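Putative TetR-family transcriptional regulator (Syntrophomonas wolfei subsp. wolfei, PDB 3LWJ) probably binds DNA through an N-terminal helix-turn-helix domain and regulates transcription, as members of the TetR family generally do. Local coordinates at residues A[16-21]-A[61-66]; A[37-42]-A[47-52]; A[76-81]-A[89-94]; A[133-138]-A[158-163]. All coordinates share one frame; numbering follows the deposited sequence.

Contact 1: residues A[16-21]-A[61-66]; sequences KILTCS and KNLLED
Leu18 and Leu63 carry this contact, lying side by side and pointing opposite ways. They join the first helix of the TetR-type DNA-binding domain, 10-28, to the long helix 56-79, which runs on into the rest of the chain. The short segments cross nearly at right angles: their axes come within 10.7 Å and their directions differ by 102°. With so steep a crossing, one residue of segment 16-21 does most of the touching. Leu18 CG stands anti to the carbonyl carbon (chi1 -61°), and this aims both methyls at the other helix. Its CB lies alongside Leu63 CD2 at 3.8 Å. Its CD2 passes over the branch point of Leu63, 4.1 Å from Leu63 CG, and also meets the stem of Asn62, 4.2 Å from Asn62 CB. The other methyl, Leu18 CD1, meets Asp66 head-on and stops 3.8 Å from Asp66 OD2. That oxygen also has a charged partner: Arg14 of helix 10-28 forms a salt bridge with it. In the conformer given, Asn62 ND2 bonds to Asp58 O of its own helix. Phe53 adds an aromatic side to the cluster by touching both Leu18 and Asn62. The first helix is also tied along its own length beside the contact. Ser21 OG gives a 2.7 Å bond to Ile17 O from above the carbonyl plane, 39° out of it, while Ser21 N reaches the same oxygen from the opposite face.

Contact 2: residues A[37-42]-A[47-52]; sequences DIIALS and GTFYNY
Within the predicted helix-turn-helix, Phe49 of helix 46-52 points its ring at Ile38 and Ile39 of helix 35-42. Ile39 CG2 sits over one face of that ring in a CH-pi contact. It is 3.8 Å from the centroid of the Phe49 ring and 22° off the ring normal. The methyl is displaced toward the rim on the side of the stem, and its closest approach is 3.5 Å to Phe49 CG. The two side chains cross at about a right angle. Ile39 has CG1 between the backbone N and the carbonyl carbon (chi1 65°), which puts CG2 against the ring. Ile38 meets Phe49 further out and obliquely, with CG2 4.1 Å from Phe49 CE1. The phenylalanine gets there with CG anti to its backbone N (chi1 177°). In TetR-type domains the second helix of this motif is normally the one that reads DNA. Phe49 packs that helix against the first one. The domain closes round the same ring: Ile17 of helix 10-28, Ile59 of helix 56-79 and Val44 in the turn all touch Phe49. An alanine here would remove the ring and would probably leave Ile39 CG2 and Ile38 CG2 facing a gap, with helix 46-52 less firmly held. Beyond the interface, Phe49 CD2 lies over the centre of the Tyr50 ring, 4.2 Å above its plane.

Contact 3: residues A[76-81]-A[89-94]; sequences SEYYLV and FIETKR. With EDO (1,2-ethanediol), chain B.
Tyr78 and Tyr79, near the C-terminal end of helix 56-79, pack against Glu91 and Thr92 of helix 85-102. The pair belongs to the all-helical C-terminal part of this TetR-type fold, just across the connection between the two helices. The tighter part is the packing of the tyrosines on the stems of Glu91 and Thr92. Tyr78 reaches out with CG anti to its backbone N (chi1 176°) and lays its outer end across the stem of Glu91. Tyr78 OH is 3.6 Å from Glu91 CB. The Thr92 methyl rests against both tyrosines. It lies at the edge of the Tyr78 ring, near its plane, and meets Tyr79 obliquely, with Thr92 CG2 3.7 Å from Tyr79 CE1. Glu91 bends at chi2, and its carboxylate turns along its own helix. There Arg94 grips it side-on with two nitrogens, and Arg94 NH2 to Glu91 OE2 is 2.8 Å.

The other side is filled by a water and a diol, though Thr92 and Lys93 are buried. The water stands 2.7 Å from Tyr79 OH and donates only a weak bond to Thr92 OG1, which is also bonded to Arg88 O. Tyr79 OH probably bonds to Asn138 OD1 of helix 118-144 as well, and Arg88 makes a cation-pi contact with Tyr79. The 1,2-ethanediol, probably from the crystallisation liquor, lies beside the water, and Lys93 NZ bonds weakly to its O2. Lys93 NZ also reaches Phe89 O at 2.7 Å, in the carbonyl plane and on a lone pair, and Thr92 OG1 at 2.9 Å.

Contact 4: residues A[133-138]-A[158-163]; sequences EFYSRN and HSILAI. With EDO (1,2-ethanediol), chain B.
The ring of Tyr135 meets Ile160 and Leu161 obliquely. Tyr135 CE2 comes closest: it lies 3.9 Å from Ile160 CG2 and 4.3 Å from Leu161 CB. A second flat group, the Phe134 ring, has Asn138 OD1 over one face, 3.2 Å above its plane and offset toward the rim. Ile160 has CG1 anti to the carbonyl carbon (chi1 -61°), which sends CG2 to the tyrosine and carries CD1 to a bound 1,2-ethanediol. The buried contact joins helix 118-144 to helix 153-173 in the C-terminal domain, the part that in TetR relatives usually holds the effector and forms the dimer. Helix 153-173 does meet the second subunit: Ala162 packs on Phe166 of that chain, and His158 NE2 bonds to Lys170 of that chain. A serine in place of Tyr135 would take away the ring and would probably leave Ile160 CG2 and Leu161 CB beside a gap between the two helices. The diol, probably from the crystallisation liquor, lies against the same residues. Its C1 is 3.4 Å from Tyr135 CA, and its C2 is 3.6 Å from Ile160 CD1. Its O1 donates a 2.6 Å hydrogen bond to Asn138 OD1.

In the fold
From the N terminus, helix 10-28 enters contact 1, which closes a loop when helix 56-79 returns to it. Contact 2 lies wholly within that loop. The two touch through Lys16, Ile17 and Ser21 against Ser42, Phe49 and Ile38, consistent with a single TetR-type DNA-binding domain. Helix 56-79 then leads away from it. Near its far end it enters contact 3, a short closure with helix 85-102. Contact 4 closes the next loop, bringing helix 153-173 back onto helix 118-144. Contacts 3 and 4 touch each other and share the bound diol. They lie on the far side of the chain's centre from contact 2, their centres about 37 and 35 Å from its centre.

Contact 1: residues A[16-21]-A[61-66]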
# COMPACT_ATOMS: atom_id res chain seq x y z
N LYS A 16 -13.16 -16.75 21.10
CA LYS A 16 -13.78 -17.72 20.22
C LYS A 16 -14.46 -16.99 19.07
O LYS A 16 -14.36 -17.43 17.93
CB LYS A 16 -14.80 -18.60 20.95
CG LYS A 16 -15.11 -19.88 20.15
CD LYS A 16 -16.27 -20.68 20.70
CE LYS A 16 -16.47 -21.94 19.86
NZ LYS A 16 -17.83 -22.52 20.02
N ILE A 17 -15.14 -15.88 19.37
CA ILE A 17 -15.90 -15.15 18.32
C ILE A 17 -14.91 -14.58 17.27
O ILE A 17 -15.17 -14.67 16.07
CB ILE A 17 -16.84 -14.05 18.89
CG1 ILE A 17 -17.88 -14.63 19.85
CG2 ILE A 17 -17.58 -13.34 17.78
CD1 ILE A 17 -18.50 -13.58 20.80
N LEU A 18 -13.79 -14.04 17.74
CA LEU A 18 -12.74 -13.50 16.86
C LEU A 18 -12.08 -14.56 15.97
O LEU A 18 -11.88 -14.32 14.79
CB LEU A 18 -11.68 -12.74 17.68
CG LEU A 18 -12.17 -11.53 18.49
CD1 LEU A 18 -11.03 -10.93 19.31
CD2 LEU A 18 -12.83 -10.46 17.60
N THR A 19 -11.76 -15.73 16.51
CA THR A 19 -11.13 -16.79 15.70
C THR A 19 -12.09 -17.26 14.61
O THR A 19 -11.70 -17.34 13.43
CB THR A 19 -10.66 -18.01 16.54
OG1 THR A 19 -10.07 -17.56 17.76
CG2 THR A 19 -9.63 -18.83 15.76
N CYS A 20 -13.33 -17.55 15.01
CA CYS A 20 -14.38 -17.97 14.06
C CYS A 20 -14.65 -16.94 12.96
O CYS A 20 -14.89 -17.29 11.80
CB CYS A 20 -15.70 -18.27 14.78
SG CYS A 20 -15.64 -19.68 15.91
N SER A 21 -14.65 -15.66 13.35
CA SER A 21 -14.88 -14.56 12.41
C SER A 21 -13.75 -14.50 11.38
O SER A 21 -13.98 -14.39 10.18
CB SER A 21 -14.99 -13.22 13.17
OG SER A 21 -16.11 -13.17 14.02
N LYS A 61 -12.55 -4.15 14.07
CA LYS A 61 -11.81 -3.19 14.95
C LYS A 61 -11.10 -3.92 16.09
O LYS A 61 -9.98 -3.57 16.46
CB LYS A 61 -12.71 -2.08 15.57
CG LYS A 61 -13.16 -0.94 14.60
CD LYS A 61 -13.99 0.19 15.31
CE LYS A 61 -15.16 0.78 14.44
NZ LYS A 61 -14.89 2.04 13.60
N ASN A 62 -11.80 -4.89 16.67
CA ASN A 62 -11.27 -5.65 17.80
C ASN A 62 -10.09 -6.56 17.36
O ASN A 62 -9.09 -6.65 18.07
CB ASN A 62 -12.38 -6.42 18.51
CG ASN A 62 -13.20 -5.54 19.49
OD1 ASN A 62 -13.02 -5.62 20.70
ND2 ASN A 62 -14.09 -4.69 18.96
N LEU A 63 -10.19 -7.21 16.21
CA LEU A 63 -9.08 -7.98 15.64
C LEU A 63 -7.85 -7.09 15.42
O LEU A 63 -6.75 -7.46 15.76
CB LEU A 63 -9.49 -8.62 14.31
CG LEU A 63 -10.43 -9.82 14.38
CD1 LEU A 63 -11.06 -10.09 13.03
CD2 LEU A 63 -9.71 -11.04 14.91
N LEU A 64 -8.06 -5.89 14.89
CA LEU A 64 -6.94 -5.00 14.59
C LEU A 64 -6.36 -4.29 15.82
O LEU A 64 -5.15 -3.99 15.87
CB LEU A 64 -7.34 -3.97 13.54
CG LEU A 64 -7.71 -4.49 12.15
CD1 LEU A 64 -8.41 -3.38 11.31
CD2 LEU A 64 -6.49 -5.02 11.42
N GLU A 65 -7.19 -4.01 16.81
CA GLU A 65 -6.72 -3.50 18.10
C GLU A 65 -5.74 -4.45 18.79
O GLU A 65 -4.70 -4.04 19.29
CB GLU A 65 -7.88 -3.30 19.08
CG GLU A 65 -8.62 -2.00 18.88
CD GLU A 65 -9.98 -1.95 19.61
OE1 GLU A 65 -10.29 -2.87 20.42
OE2 GLU A 65 -10.73 -0.98 19.35
N ASP A 66 -6.11 -5.72 18.83
CA ASP A 66 -5.26 -6.76 19.39
C ASP A 66 -3.96 -6.84 18.60
O ASP A 66 -2.90 -7.00 19.17
CB ASP A 66 -5.98 -8.10 19.30
CG ASP A 66 -7.12 -8.22 20.33
OD1 ASP A 66 -7.37 -7.23 21.06
OD2 ASP A 66 -7.78 -9.28 20.41

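Contact 2: residues A[37-42]-A[47-52]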
# COMPACT_ATOMS: atom_id res chain seq x y z
N ASP A 37 -23.77 -16.01 10.37
CA ASP A 37 -22.77 -17.07 10.13
C ASP A 37 -21.81 -17.18 11.31
O ASP A 37 -21.50 -18.28 11.76
CB ASP A 37 -21.91 -16.78 8.88
CG ASP A 37 -22.74 -16.60 7.60
OD1 ASP A 37 -23.89 -17.12 7.57
OD2 ASP A 37 -22.24 -15.94 6.64
N ILE A 38 -21.34 -16.03 11.77
CA ILE A 38 -20.41 -15.96 12.88
C ILE A 38 -21.04 -16.44 14.18
O ILE A 38 -20.45 -17.26 14.87
CB ILE A 38 -19.88 -14.54 13.10
CG1 ILE A 38 -19.11 -14.06 11.85
CG2 ILE A 38 -19.03 -14.50 14.38
CD1 ILE A 38 -18.74 -12.54 11.86
N ILE A 39 -22.25 -15.94 14.50
CA ILE A 39 -22.96 -16.38 15.72
C ILE A 39 -23.19 -17.90 15.66
O ILE A 39 -22.85 -18.59 16.61
CB ILE A 39 -24.29 -15.57 16.06
CG1 ILE A 39 -25.38 -15.77 15.01
CG2 ILE A 39 -24.02 -14.07 16.24
CD1 ILE A 39 -26.76 -15.26 15.43
N ALA A 40 -23.67 -18.42 14.52
CA ALA A 40 -23.87 -19.87 14.33
C ALA A 40 -22.58 -20.69 14.51
O ALA A 40 -22.58 -21.68 15.21
CB ALA A 40 -24.51 -20.16 12.97
N LEU A 41 -21.49 -20.27 13.88
CA LEU A 41 -20.22 -21.01 14.01
C LEU A 41 -19.54 -20.81 15.39
O LEU A 41 -18.81 -21.68 15.86
CB LEU A 41 -19.25 -20.57 12.91
CG LEU A 41 -18.01 -21.44 12.66
CD1 LEU A 41 -18.40 -22.75 11.96
CD2 LEU A 41 -17.00 -20.63 11.84
N SER A 42 -19.78 -19.66 16.02
CA SER A 42 -19.25 -19.38 17.36
C SER A 42 -20.03 -20.13 18.47
O SER A 42 -19.45 -20.50 19.48
CB SER A 42 -19.29 -17.89 17.63
OG SER A 42 -18.26 -17.51 18.52
N GLY A 47 -27.82 -13.26 21.88
CA GLY A 47 -27.78 -12.33 23.02
C GLY A 47 -26.40 -12.08 23.65
O GLY A 47 -26.07 -10.93 23.95
N THR A 48 -25.61 -13.14 23.86
CA THR A 48 -24.23 -13.01 24.40
C THR A 48 -23.28 -12.35 23.40
O THR A 48 -22.43 -11.53 23.78
CB THR A 48 -23.61 -14.37 24.76
OG1 THR A 48 -24.55 -15.15 25.52
CG2 THR A 48 -22.33 -14.18 25.57
N PHE A 49 -23.39 -12.75 22.14
CA PHE A 49 -22.62 -12.11 21.07
C PHE A 49 -22.69 -10.58 21.18
O PHE A 49 -21.66 -9.89 21.07
CB PHE A 49 -23.14 -12.55 19.69
CG PHE A 49 -22.44 -11.89 18.55
CD1 PHE A 49 -21.28 -12.43 18.03
CD2 PHE A 49 -22.94 -10.71 18.00
CE1 PHE A 49 -20.62 -11.81 16.98
CE2 PHE A 49 -22.29 -10.07 16.94
CZ PHE A 49 -21.12 -10.63 16.43
N TYR A 50 -23.89 -10.05 21.40
CA TYR A 50 -24.12 -8.60 21.48
C TYR A 50 -23.60 -7.91 22.76
O TYR A 50 -23.52 -6.67 22.82
CB TYR A 50 -25.60 -8.28 21.28
CG TYR A 50 -26.06 -8.38 19.85
CD1 TYR A 50 -25.61 -7.49 18.88
CD2 TYR A 50 -26.98 -9.36 19.47
CE1 TYR A 50 -26.05 -7.57 17.57
CE2 TYR A 50 -27.43 -9.45 18.16
CZ TYR A 50 -26.96 -8.56 17.22
OH TYR A 50 -27.40 -8.65 15.93
N ASN A 51 -23.23 -8.70 23.78
CA ASN A 51 -22.51 -8.18 24.93
C ASN A 51 -21.11 -7.73 24.52
O ASN A 51 -20.54 -6.87 25.18
CB ASN A 51 -22.41 -9.21 26.07
CG ASN A 51 -23.74 -9.45 26.78
OD1 ASN A 51 -24.64 -8.60 26.77
ND2 ASN A 51 -23.87 -10.61 27.41
N TYR A 52 -20.59 -8.31 23.43
CA TYR A 52 -19.24 -8.01 22.90
C TYR A 52 -19.23 -7.13 21.62
O TYR A 52 -18.41 -6.21 21.50
CB TYR A 52 -18.47 -9.32 22.61
CG TYR A 52 -18.38 -10.28 23.79
CD1 TYR A 52 -17.34 -10.19 24.72
CD2 TYR A 52 -19.34 -11.27 23.97
CE1 TYR A 52 -17.27 -11.06 25.80
CE2 TYR A 52 -19.29 -12.14 25.04
CZ TYR A 52 -18.25 -12.04 25.95
OH TYR A 52 -18.22 -12.92 26.99

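Contact 3: residues A[76-81]-A[89-94]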
# COMPACT_ATOMS: atom_id res chain seq x y z
N SER A 76 8.16 -2.50 22.23
CA SER A 76 8.39 -1.87 23.56
C SER A 76 9.14 -2.79 24.51
O SER A 76 10.02 -2.35 25.25
CB SER A 76 7.07 -1.43 24.19
OG SER A 76 6.38 -0.58 23.30
N GLU A 77 8.81 -4.07 24.50
CA GLU A 77 9.58 -5.05 25.27
C GLU A 77 11.05 -5.13 24.83
O GLU A 77 11.93 -5.22 25.65
CB GLU A 77 8.93 -6.43 25.17
CG GLU A 77 7.69 -6.56 26.03
CD GLU A 77 6.69 -7.60 25.52
OE1 GLU A 77 7.07 -8.45 24.69
OE2 GLU A 77 5.52 -7.54 25.96
N TYR A 78 11.30 -5.12 23.52
CA TYR A 78 12.66 -5.19 23.00
C TYR A 78 13.50 -3.97 23.44
O TYR A 78 14.70 -4.07 23.71
CB TYR A 78 12.62 -5.29 21.46
CG TYR A 78 13.96 -5.28 20.76
CD1 TYR A 78 14.98 -6.13 21.15
CD2 TYR A 78 14.20 -4.43 19.70
CE1 TYR A 78 16.21 -6.13 20.47
CE2 TYR A 78 15.43 -4.41 19.04
CZ TYR A 78 16.42 -5.25 19.43
OH TYR A 78 17.60 -5.21 18.74
N TYR A 79 12.84 -2.81 23.48
CA TYR A 79 13.43 -1.55 23.93
C TYR A 79 13.97 -1.60 25.36
O TYR A 79 14.84 -0.80 25.71
CB TYR A 79 12.38 -0.43 23.86
CG TYR A 79 12.11 0.17 22.49
CD1 TYR A 79 12.54 -0.45 21.31
CD2 TYR A 79 11.43 1.39 22.39
CE1 TYR A 79 12.27 0.14 20.05
CE2 TYR A 79 11.18 1.99 21.14
CZ TYR A 79 11.61 1.35 19.98
OH TYR A 79 11.37 1.93 18.74
N LEU A 80 13.46 -2.50 26.18
CA LEU A 80 13.94 -2.65 27.57
C LEU A 80 15.35 -3.26 27.62
O LEU A 80 16.05 -3.15 28.63
CB LEU A 80 12.96 -3.53 28.36
CG LEU A 80 11.53 -2.96 28.45
CD1 LEU A 80 10.58 -3.97 29.10
CD2 LEU A 80 11.51 -1.60 29.20
N VAL A 81 15.74 -3.93 26.54
CA VAL A 81 17.03 -4.59 26.54
C VAL A 81 17.99 -3.99 25.51
O VAL A 81 19.12 -3.75 25.83
CB VAL A 81 16.91 -6.13 26.42
CG1 VAL A 81 16.19 -6.51 25.17
CG2 VAL A 81 18.28 -6.78 26.47
N PHE A 89 16.18 0.43 15.13
CA PHE A 89 15.56 0.87 13.88
C PHE A 89 15.40 -0.29 12.92
O PHE A 89 14.33 -0.49 12.35
CB PHE A 89 16.42 1.98 13.25
CG PHE A 89 15.79 2.65 12.07
CD1 PHE A 89 14.66 3.42 12.23
CD2 PHE A 89 16.33 2.50 10.80
CE1 PHE A 89 14.06 4.02 11.16
CE2 PHE A 89 15.74 3.13 9.71
CZ PHE A 89 14.60 3.89 9.90
N ILE A 90 16.46 -1.06 12.76
CA ILE A 90 16.42 -2.22 11.90
C ILE A 90 15.62 -3.34 12.49
O ILE A 90 14.69 -3.85 11.84
CB ILE A 90 17.80 -2.77 11.58
CG1 ILE A 90 18.67 -1.67 10.98
CG2 ILE A 90 17.66 -3.91 10.65
CD1 ILE A 90 18.01 -0.90 9.81
N GLU A 91 16.00 -3.79 13.69
CA GLU A 91 15.43 -5.02 14.22
C GLU A 91 13.96 -4.90 14.50
O GLU A 91 13.25 -5.92 14.44
CB GLU A 91 16.10 -5.48 15.51
CG GLU A 91 17.25 -6.38 15.34
CD GLU A 91 17.02 -7.54 14.39
OE1 GLU A 91 16.11 -8.38 14.60
OE2 GLU A 91 17.81 -7.59 13.44
N THR A 92 13.48 -3.70 14.85
CA THR A 92 12.04 -3.56 15.09
C THR A 92 11.22 -3.87 13.80
O THR A 92 10.10 -4.32 13.89
CB THR A 92 11.62 -2.20 15.67
OG1 THR A 92 12.19 -1.11 14.91
CG2 THR A 92 12.03 -2.10 17.15
N LYS A 93 11.82 -3.66 12.64
CA LYS A 93 11.11 -3.92 11.38
C LYS A 93 11.00 -5.44 11.21
O LYS A 93 9.94 -5.96 10.94
CB LYS A 93 11.81 -3.25 10.21
CG LYS A 93 12.06 -1.76 10.38
CD LYS A 93 10.83 -0.98 10.75
CE LYS A 93 11.21 0.42 11.14
NZ LYS A 93 11.79 0.52 12.53
N ARG A 94 12.09 -6.16 11.48
CA ARG A 94 11.99 -7.61 11.49
C ARG A 94 10.94 -8.12 12.50
O ARG A 94 10.08 -8.94 12.14
CB ARG A 94 13.35 -8.26 11.73
CG ARG A 94 13.22 -9.72 12.04
CD ARG A 94 14.46 -10.56 11.68
NE ARG A 94 15.74 -9.90 11.89
CZ ARG A 94 16.78 -10.02 11.06
NH1 ARG A 94 16.66 -10.75 9.96
NH2 ARG A 94 17.94 -9.40 11.33
C1 EDO B . 9.19 3.10 14.97
O1 EDO B . 9.27 2.00 15.92
C2 EDO B . 10.02 3.07 13.68
O2 EDO B . 11.45 3.08 13.86
O HOH W 1 12.96 1.84 16.50

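Contact 4: residues A[133-138]-A[158-163]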
# COMPACT_ATOMS: atom_id res chain seq x y z
N GLU A 133 1.41 6.81 14.76
CA GLU A 133 1.72 7.60 15.94
C GLU A 133 2.85 6.95 16.73
O GLU A 133 3.80 7.61 17.11
CB GLU A 133 0.47 7.80 16.83
CG GLU A 133 -0.54 8.86 16.33
N PHE A 134 2.77 5.65 16.97
CA PHE A 134 3.89 4.96 17.63
C PHE A 134 5.21 5.14 16.87
O PHE A 134 6.23 5.45 17.46
CB PHE A 134 3.59 3.47 17.76
CG PHE A 134 4.58 2.73 18.59
CD1 PHE A 134 4.79 3.09 19.93
CD2 PHE A 134 5.33 1.68 18.05
CE1 PHE A 134 5.71 2.40 20.72
CE2 PHE A 134 6.26 1.00 18.81
CZ PHE A 134 6.45 1.35 20.15
N TYR A 135 5.19 4.90 15.56
CA TYR A 135 6.42 5.03 14.78
C TYR A 135 6.93 6.46 14.88
O TYR A 135 8.14 6.69 14.98
CB TYR A 135 6.21 4.67 13.30
CG TYR A 135 5.77 3.24 12.98
CD1 TYR A 135 5.94 2.19 13.89
CD2 TYR A 135 5.22 2.93 11.74
CE1 TYR A 135 5.55 0.89 13.60
CE2 TYR A 135 4.86 1.59 11.42
CZ TYR A 135 5.02 0.59 12.37
OH TYR A 135 4.68 -0.71 12.10
N SER A 136 6.01 7.43 14.88
CA SER A 136 6.42 8.81 15.04
C SER A 136 7.14 9.06 16.38
O SER A 136 8.20 9.69 16.40
CB SER A 136 5.24 9.77 14.83
OG SER A 136 4.76 9.64 13.51
N ARG A 137 6.60 8.54 17.48
CA ARG A 137 7.21 8.74 18.82
C ARG A 137 8.64 8.23 18.77
O ARG A 137 9.54 8.89 19.22
CB ARG A 137 6.49 7.99 19.94
CG ARG A 137 5.00 8.26 20.16
CD ARG A 137 4.69 9.68 20.56
NE ARG A 137 4.65 10.56 19.38
CZ ARG A 137 3.58 10.76 18.60
NH1 ARG A 137 2.42 10.14 18.83
NH2 ARG A 137 3.68 11.61 17.57
N ASN A 138 8.84 7.04 18.20
CA ASN A 138 10.17 6.44 18.16
C ASN A 138 11.14 7.19 17.28
O ASN A 138 12.31 7.30 17.64
CB ASN A 138 10.12 4.98 17.74
CG ASN A 138 9.16 4.15 18.61
OD1 ASN A 138 8.49 3.25 18.11
ND2 ASN A 138 9.10 4.45 19.89
N HIS A 158 4.95 7.12 7.64
CA HIS A 158 4.18 6.65 6.50
C HIS A 158 5.01 5.75 5.57
O HIS A 158 4.52 4.72 5.10
CB HIS A 158 3.59 7.83 5.71
CG HIS A 158 2.37 8.42 6.33
ND1 HIS A 158 2.42 9.43 7.27
CD2 HIS A 158 1.05 8.16 6.13
CE1 HIS A 158 1.19 9.78 7.61
NE2 HIS A 158 0.34 9.02 6.94
N SER A 159 6.28 6.08 5.34
CA SER A 159 7.10 5.22 4.49
C SER A 159 7.36 3.86 5.07
O SER A 159 7.38 2.86 4.32
CB SER A 159 8.42 5.92 4.09
OG SER A 159 9.38 5.94 5.13
N ILE A 160 7.54 3.80 6.40
CA ILE A 160 7.71 2.52 7.12
C ILE A 160 6.45 1.68 6.99
O ILE A 160 6.49 0.55 6.52
CB ILE A 160 8.05 2.72 8.59
CG1 ILE A 160 9.37 3.49 8.74
CG2 ILE A 160 8.13 1.36 9.28
CD1 ILE A 160 9.63 4.01 10.21
N LEU A 161 5.31 2.29 7.32
CA LEU A 161 4.05 1.60 7.20
C LEU A 161 3.80 1.15 5.77
O LEU A 161 3.42 0.00 5.56
CB LEU A 161 2.87 2.44 7.69
CG LEU A 161 1.52 1.68 7.78
CD1 LEU A 161 1.67 0.36 8.48
CD2 LEU A 161 0.45 2.52 8.46
N ALA A 162 4.05 2.03 4.81
CA ALA A 162 3.76 1.72 3.40
C ALA A 162 4.54 0.52 2.88
O ALA A 162 3.98 -0.37 2.21
CB ALA A 162 3.98 2.97 2.50
N ILE A 163 5.84 0.48 3.13
CA ILE A 163 6.65 -0.64 2.63
C ILE A 163 6.26 -1.94 3.34
O ILE A 163 6.29 -3.05 2.76
CB ILE A 163 8.18 -0.36 2.70
CG1 ILE A 163 8.99 -1.36 1.86
CG2 ILE A 163 8.71 -0.38 4.11
CD1 ILE A 163 8.43 -1.69 0.52
C1 EDO B . 9.19 3.10 14.97
O1 EDO B . 9.27 2.00 15.92
C2 EDO B . 10.02 3.07 13.68
O2 EDO B . 11.45 3.08 13.86